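Local atomic coordinates of PduO-type ATP--cob(I)alamin adenosyltransferase (Sulfolobus tokodaii, PDB entry 1WOZ), a protein that probably transfers the adenosyl group of ATP to the cobalt of cob(I)alamin. Residues A[46-49]-A[50-53]; A[86-89]-A[90-93]. All blocks are in the same frame, centred on the assembly; numbering follows the deposited sequence.

Contact 1 (A[46-49]-A[50-53])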
loop_
_atom_site.group_PDB
_atom_site.type_symbol
_atom_site.label_atom_id
_atom_site.label_comp_id
_atom_site.label_asym_id
_atom_site.label_seq_id
_atom_site.Cartn_x
_atom_site.Cartn_y
_atom_site.Cartn_z
ATOM N N PRO A 46 9.704 16.029 -8.650
ATOM C CA PRO A 46 10.127 17.427 -8.745
ATOM C C PRO A 46 9.555 18.230 -9.915
ATOM O O PRO A 46 9.707 19.448 -9.967
ATOM C CB PRO A 46 11.642 17.300 -8.856
ATOM C CG PRO A 46 11.773 16.092 -9.787
ATOM C CD PRO A 46 10.733 15.122 -9.207
ATOM N N TRP A 47 8.889 17.576 -10.848
ATOM C CA TRP A 47 8.412 18.286 -12.029
ATOM C C TRP A 47 7.073 18.957 -11.825
ATOM O O TRP A 47 6.087 18.325 -11.429
ATOM C CB TRP A 47 8.369 17.319 -13.204
ATOM C CG TRP A 47 9.676 16.578 -13.364
ATOM C CD1 TRP A 47 10.892 17.103 -13.716
ATOM C CD2 TRP A 47 9.897 15.186 -13.118
ATOM N NE1 TRP A 47 11.855 16.120 -13.703
ATOM C CE2 TRP A 47 11.276 14.934 -13.339
ATOM C CE3 TRP A 47 9.067 14.131 -12.734
ATOM C CZ2 TRP A 47 11.840 13.671 -13.179
ATOM C CZ3 TRP A 47 9.631 12.860 -12.574
ATOM C CH2 TRP A 47 11.006 12.644 -12.798
ATOM N N GLU A 48 7.031 20.243 -12.137
ATOM C CA GLU A 48 5.817 21.019 -11.902
ATOM C C GLU A 48 4.618 20.616 -12.717
ATOM O O GLU A 48 3.487 20.750 -12.236
ATOM C CB GLU A 48 6.087 22.514 -12.118
ATOM C CG GLU A 48 7.081 23.111 -11.158
ATOM C CD GLU A 48 6.631 23.051 -9.723
ATOM O OE1 GLU A 48 5.419 23.252 -9.431
ATOM O OE2 GLU A 48 7.504 22.810 -8.875
ATOM N N ASP A 49 4.831 20.130 -13.940
ATOM C CA ASP A 49 3.694 19.727 -14.741
ATOM C C ASP A 49 2.975 18.548 -14.136
ATOM O O ASP A 49 1.737 18.520 -14.111
ATOM C CB ASP A 49 4.076 19.439 -16.212
ATOM C CG ASP A 49 5.225 18.420 -16.379
ATOM O OD1 ASP A 49 5.886 18.005 -15.395
ATOM O OD2 ASP A 49 5.469 18.053 -17.547
HETATM N N MSE A 50 3.738 17.575 -13.642
HETATM C CA MSE A 50 3.123 16.409 -13.023
HETATM C C MSE A 50 2.478 16.747 -11.684
HETATM O O MSE A 50 1.416 16.225 -11.360
HETATM C CB MSE A 50 4.148 15.292 -12.812
HETATM C CG MSE A 50 4.499 14.566 -14.081
HETATM SE SE MSE A 50 5.613 13.013 -13.683
HETATM C CE MSE A 50 6.593 12.936 -15.377
ATOM N N LYS A 51 3.129 17.595 -10.897
ATOM C CA LYS A 51 2.569 17.985 -9.606
ATOM C C LYS A 51 1.213 18.652 -9.838
ATOM O O LYS A 51 0.243 18.342 -9.149
ATOM C CB LYS A 51 3.481 18.977 -8.873
ATOM C CG LYS A 51 4.813 18.434 -8.351
ATOM C CD LYS A 51 5.559 19.580 -7.620
ATOM C CE LYS A 51 6.894 19.163 -6.994
ATOM N NZ LYS A 51 6.755 18.250 -5.795
ATOM N N LYS A 52 1.151 19.556 -10.814
ATOM C CA LYS A 52 -0.103 20.258 -11.126
ATOM C C LYS A 52 -1.217 19.285 -11.517
ATOM O O LYS A 52 -2.352 19.376 -11.006
ATOM C CB LYS A 52 0.128 21.273 -12.258
ATOM C CG LYS A 52 -1.141 21.891 -12.861
ATOM C CD LYS A 52 -0.778 22.763 -14.074
ATOM C CE LYS A 52 -2.004 23.356 -14.771
ATOM N NZ LYS A 52 -2.701 24.358 -13.914
ATOM N N ASP A 53 -0.906 18.347 -12.410
ATOM C CA ASP A 53 -1.907 17.374 -12.838
ATOM C C ASP A 53 -2.399 16.502 -11.686
ATOM O O ASP A 53 -3.608 16.283 -11.531
ATOM C CB ASP A 53 -1.345 16.467 -13.948
ATOM C CG ASP A 53 -1.172 17.209 -15.275
ATOM O OD1 ASP A 53 -1.860 18.240 -15.463
ATOM O OD2 ASP A 53 -0.368 16.758 -16.111
#
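Trp47 and Met50 meet at the N-terminus of helix 48-69, one of the long helices of the bundle, where Trp47 holds the N-cap position and Met50 lies in the first turn. Met50, a selenomethionine here, runs alongside the indole in the same direction, and its SE comes within 3.8 Å of Trp47 CE3. Selenium approaches the six-membered ring obliquely, 5.0 Å from the centroid, in a Met-aromatic contact. The ring of Pro46 lies over the indole, its CG 3.7 Å above the plane. This is the tight side: a large apolar residue suits it because Met156 and Val159 of helix 140-163 and Leu114 of helix 109-134 also press on Met50. Arg163 makes a cation-pi contact with Trp47 and a salt bridge with Asp49 OD2.

The opposite character belongs to exposed Glu48 and Lys52, whose polar ends suit water. Glu48 OE2 passes only the aliphatic part of Lys51, 4.0 Å from CD, and stays 5.6 Å from Lys51 NZ, too far for a salt bridge. Lys51 instead lays its chain past the Trp47 carbonyl and turns at its last torsion (chi4 -70°), delivering NZ to the carbonyl oxygen of Ile42 near the end of the preceding helix.

Backbone bonds from Lys51, Lys52 and Asp53 back to Trp47, Glu48 and Asp49 start the helix. Asp49 folds over its own backbone, CG lying between N and the carbonyl carbon (chi1 54°), and OD1 accepts a weak, bent hydrogen bond from Met50 N at 2.8 Å.

Contact 2 (A[86-89]-A[90-93])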
loop_
_atom_site.group_PDB
_atom_site.type_symbol
_atom_site.label_atom_id
_atom_site.label_comp_id
_atom_site.label_asym_id
_atom_site.label_seq_id
_atom_site.Cartn_x
_atom_site.Cartn_y
_atom_site.Cartn_z
ATOM N N GLU A 86 -7.499 11.921 -20.409
ATOM C CA GLU A 86 -7.046 11.399 -21.696
ATOM C C GLU A 86 -6.120 12.355 -22.446
ATOM O O GLU A 86 -5.132 11.917 -23.040
ATOM C CB GLU A 86 -8.253 11.062 -22.561
ATOM C CG GLU A 86 -9.200 10.117 -21.862
ATOM C CD GLU A 86 -10.455 9.836 -22.665
ATOM O OE1 GLU A 86 -10.975 10.772 -23.310
ATOM O OE2 GLU A 86 -10.930 8.686 -22.632
ATOM N N GLU A 87 -6.429 13.648 -22.423
ATOM C CA GLU A 87 -5.597 14.629 -23.115
ATOM C C GLU A 87 -4.227 14.740 -22.470
ATOM O O GLU A 87 -3.218 14.876 -23.176
ATOM C CB GLU A 87 -6.253 16.017 -23.112
ATOM C CG GLU A 87 -7.646 16.055 -23.690
ATOM C CD GLU A 87 -8.321 17.405 -23.476
ATOM O OE1 GLU A 87 -8.170 17.999 -22.387
ATOM O OE2 GLU A 87 -9.018 17.864 -24.397
ATOM N N ARG A 88 -4.172 14.717 -21.136
ATOM C CA ARG A 88 -2.867 14.800 -20.477
ATOM C C ARG A 88 -2.097 13.507 -20.749
ATOM O O ARG A 88 -0.874 13.520 -20.913
ATOM C CB ARG A 88 -3.017 15.037 -18.961
ATOM C CG ARG A 88 -3.568 16.422 -18.594
ATOM C CD ARG A 88 -2.701 17.532 -19.206
ATOM N NE ARG A 88 -1.328 17.500 -18.710
ATOM C CZ ARG A 88 -0.276 17.982 -19.371
ATOM N NH1 ARG A 88 -0.433 18.533 -20.571
ATOM N NH2 ARG A 88 0.932 17.929 -18.830
ATOM N N THR A 89 -2.811 12.390 -20.812
ATOM C CA THR A 89 -2.148 11.122 -21.082
ATOM C C THR A 89 -1.462 11.228 -22.456
ATOM O O THR A 89 -0.292 10.857 -22.609
ATOM C CB THR A 89 -3.157 9.953 -21.047
ATOM O OG1 THR A 89 -3.723 9.842 -19.724
ATOM C CG2 THR A 89 -2.467 8.621 -21.394
ATOM N N VAL A 90 -2.188 11.744 -23.451
ATOM C CA VAL A 90 -1.613 11.912 -24.787
ATOM C C VAL A 90 -0.364 12.788 -24.767
ATOM O O VAL A 90 0.611 12.469 -25.434
ATOM C CB VAL A 90 -2.637 12.517 -25.774
ATOM C CG1 VAL A 90 -1.921 13.006 -27.042
ATOM C CG2 VAL A 90 -3.692 11.470 -26.119
ATOM N N GLU A 91 -0.376 13.876 -23.994
ATOM C CA GLU A 91 0.793 14.766 -23.913
ATOM C C GLU A 91 2.043 14.114 -23.306
ATOM O O GLU A 91 3.167 14.329 -23.779
ATOM C CB GLU A 91 0.452 16.034 -23.115
ATOM C CG GLU A 91 -0.502 16.976 -23.830
ATOM C CD GLU A 91 0.009 17.323 -25.206
ATOM O OE1 GLU A 91 -0.594 16.854 -26.202
ATOM O OE2 GLU A 91 1.033 18.040 -25.280
ATOM N N TYR A 92 1.863 13.326 -22.247
ATOM C CA TYR A 92 3.006 12.650 -21.633
ATOM C C TYR A 92 3.585 11.594 -22.589
ATOM O O TYR A 92 4.800 11.436 -22.716
ATOM C CB TYR A 92 2.574 12.002 -20.316
ATOM C CG TYR A 92 2.420 13.022 -19.226
ATOM C CD1 TYR A 92 3.532 13.718 -18.759
ATOM C CD2 TYR A 92 1.167 13.332 -18.692
ATOM C CE1 TYR A 92 3.419 14.689 -17.796
ATOM C CE2 TYR A 92 1.038 14.326 -17.717
ATOM C CZ TYR A 92 2.172 14.995 -17.279
ATOM O OH TYR A 92 2.096 15.973 -16.316
ATOM N N ARG A 93 2.700 10.883 -23.268
ATOM C CA ARG A 93 3.134 9.868 -24.203
ATOM C C ARG A 93 3.870 10.518 -25.375
ATOM O O ARG A 93 4.786 9.918 -25.945
ATOM C CB ARG A 93 1.923 9.068 -24.684
ATOM C CG ARG A 93 2.185 8.248 -25.930
ATOM C CD ARG A 93 3.182 7.087 -25.715
ATOM N NE ARG A 93 3.287 6.328 -26.959
ATOM C CZ ARG A 93 3.764 6.833 -28.100
ATOM N NH1 ARG A 93 4.207 8.085 -28.148
ATOM N NH2 ARG A 93 3.740 6.110 -29.216
HETATM O O HOH W 1 -3.599 16.047 -25.548
#
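CG lies anti to the carbonyl carbon in both Arg88 and Tyr92 (chi1 -69° and -76°), and Arg88 then bends twice more, at chi2 -56° and chi3, curling its guanidinium forward along helix 79-96 until it lies beside the phenol one turn on. The two flat groups are steeply inclined to each other. Tyr92 OH sits at the edge of the guanidinium, near its plane, 3.4 Å from Arg88 NH2, while Tyr92 CD2 rests 3.0 Å from Arg88 O, a close approach at the root of the ring. Both polar ends turn to Asp53 of helix 48-69 as their stronger partner. Arginine suits the margin of the helix interface, since its chain can fold back while its charge meets that carboxylate; tyrosine suits the interior, with a ring packed against Leu152, Met156 and Val159 and a hydroxyl that still finds an acceptor.

Glu91 crosses the other end of the guanidinium. Its CG lies 3.6 Å from Arg88 NH1, yet the opposite charges stay apart, 5.0 Å between Arg88 NH1 and Glu91 OE2. A water donates to Glu87 O at 2.7 Å and to Glu91 OE1 at 3.2 Å, linking this carboxylate to the backbone carbonyl four residues earlier.

Buried Thr89 turns OG1 back to the carbonyl of Leu85, a bond that satisfies the hydroxyl within its own helix, while its side chain packs on Leu152 of helix 140-163 and on the C-terminal Trp177. Backbone bonds from residues 90-93 to 86-89 run without interruption, giving the regular amphipathic alpha-helix of a helical bundle, buried along Thr89 and Tyr92 and wetted along Glu87 and Glu91.

Contacts 1 and 2 lie on consecutive helices, 48-69 and 79-96, their centres about 14 Å apart. Met50 and Asp53 are the buried residues of contact 1, Thr89 and Tyr92 those of contact 2; Glu48 and Lys52, and Glu87, Val90 and Glu91, face outward. The contacts join directly: Asp53 OD2 makes a probable hydrogen bond with Tyr92 OH at 2.6 Å and forms a salt bridge with Arg88 NE at 2.9 Å. Both lean on helix 140-163, which receives Met50 and Tyr92 alike. Contact 1 is a helix start, with Trp47 at the N-cap position, its indole packed on the Met50 side chain; contact 2 is mid-helix, with regular backbone bonding and a water on its outer side.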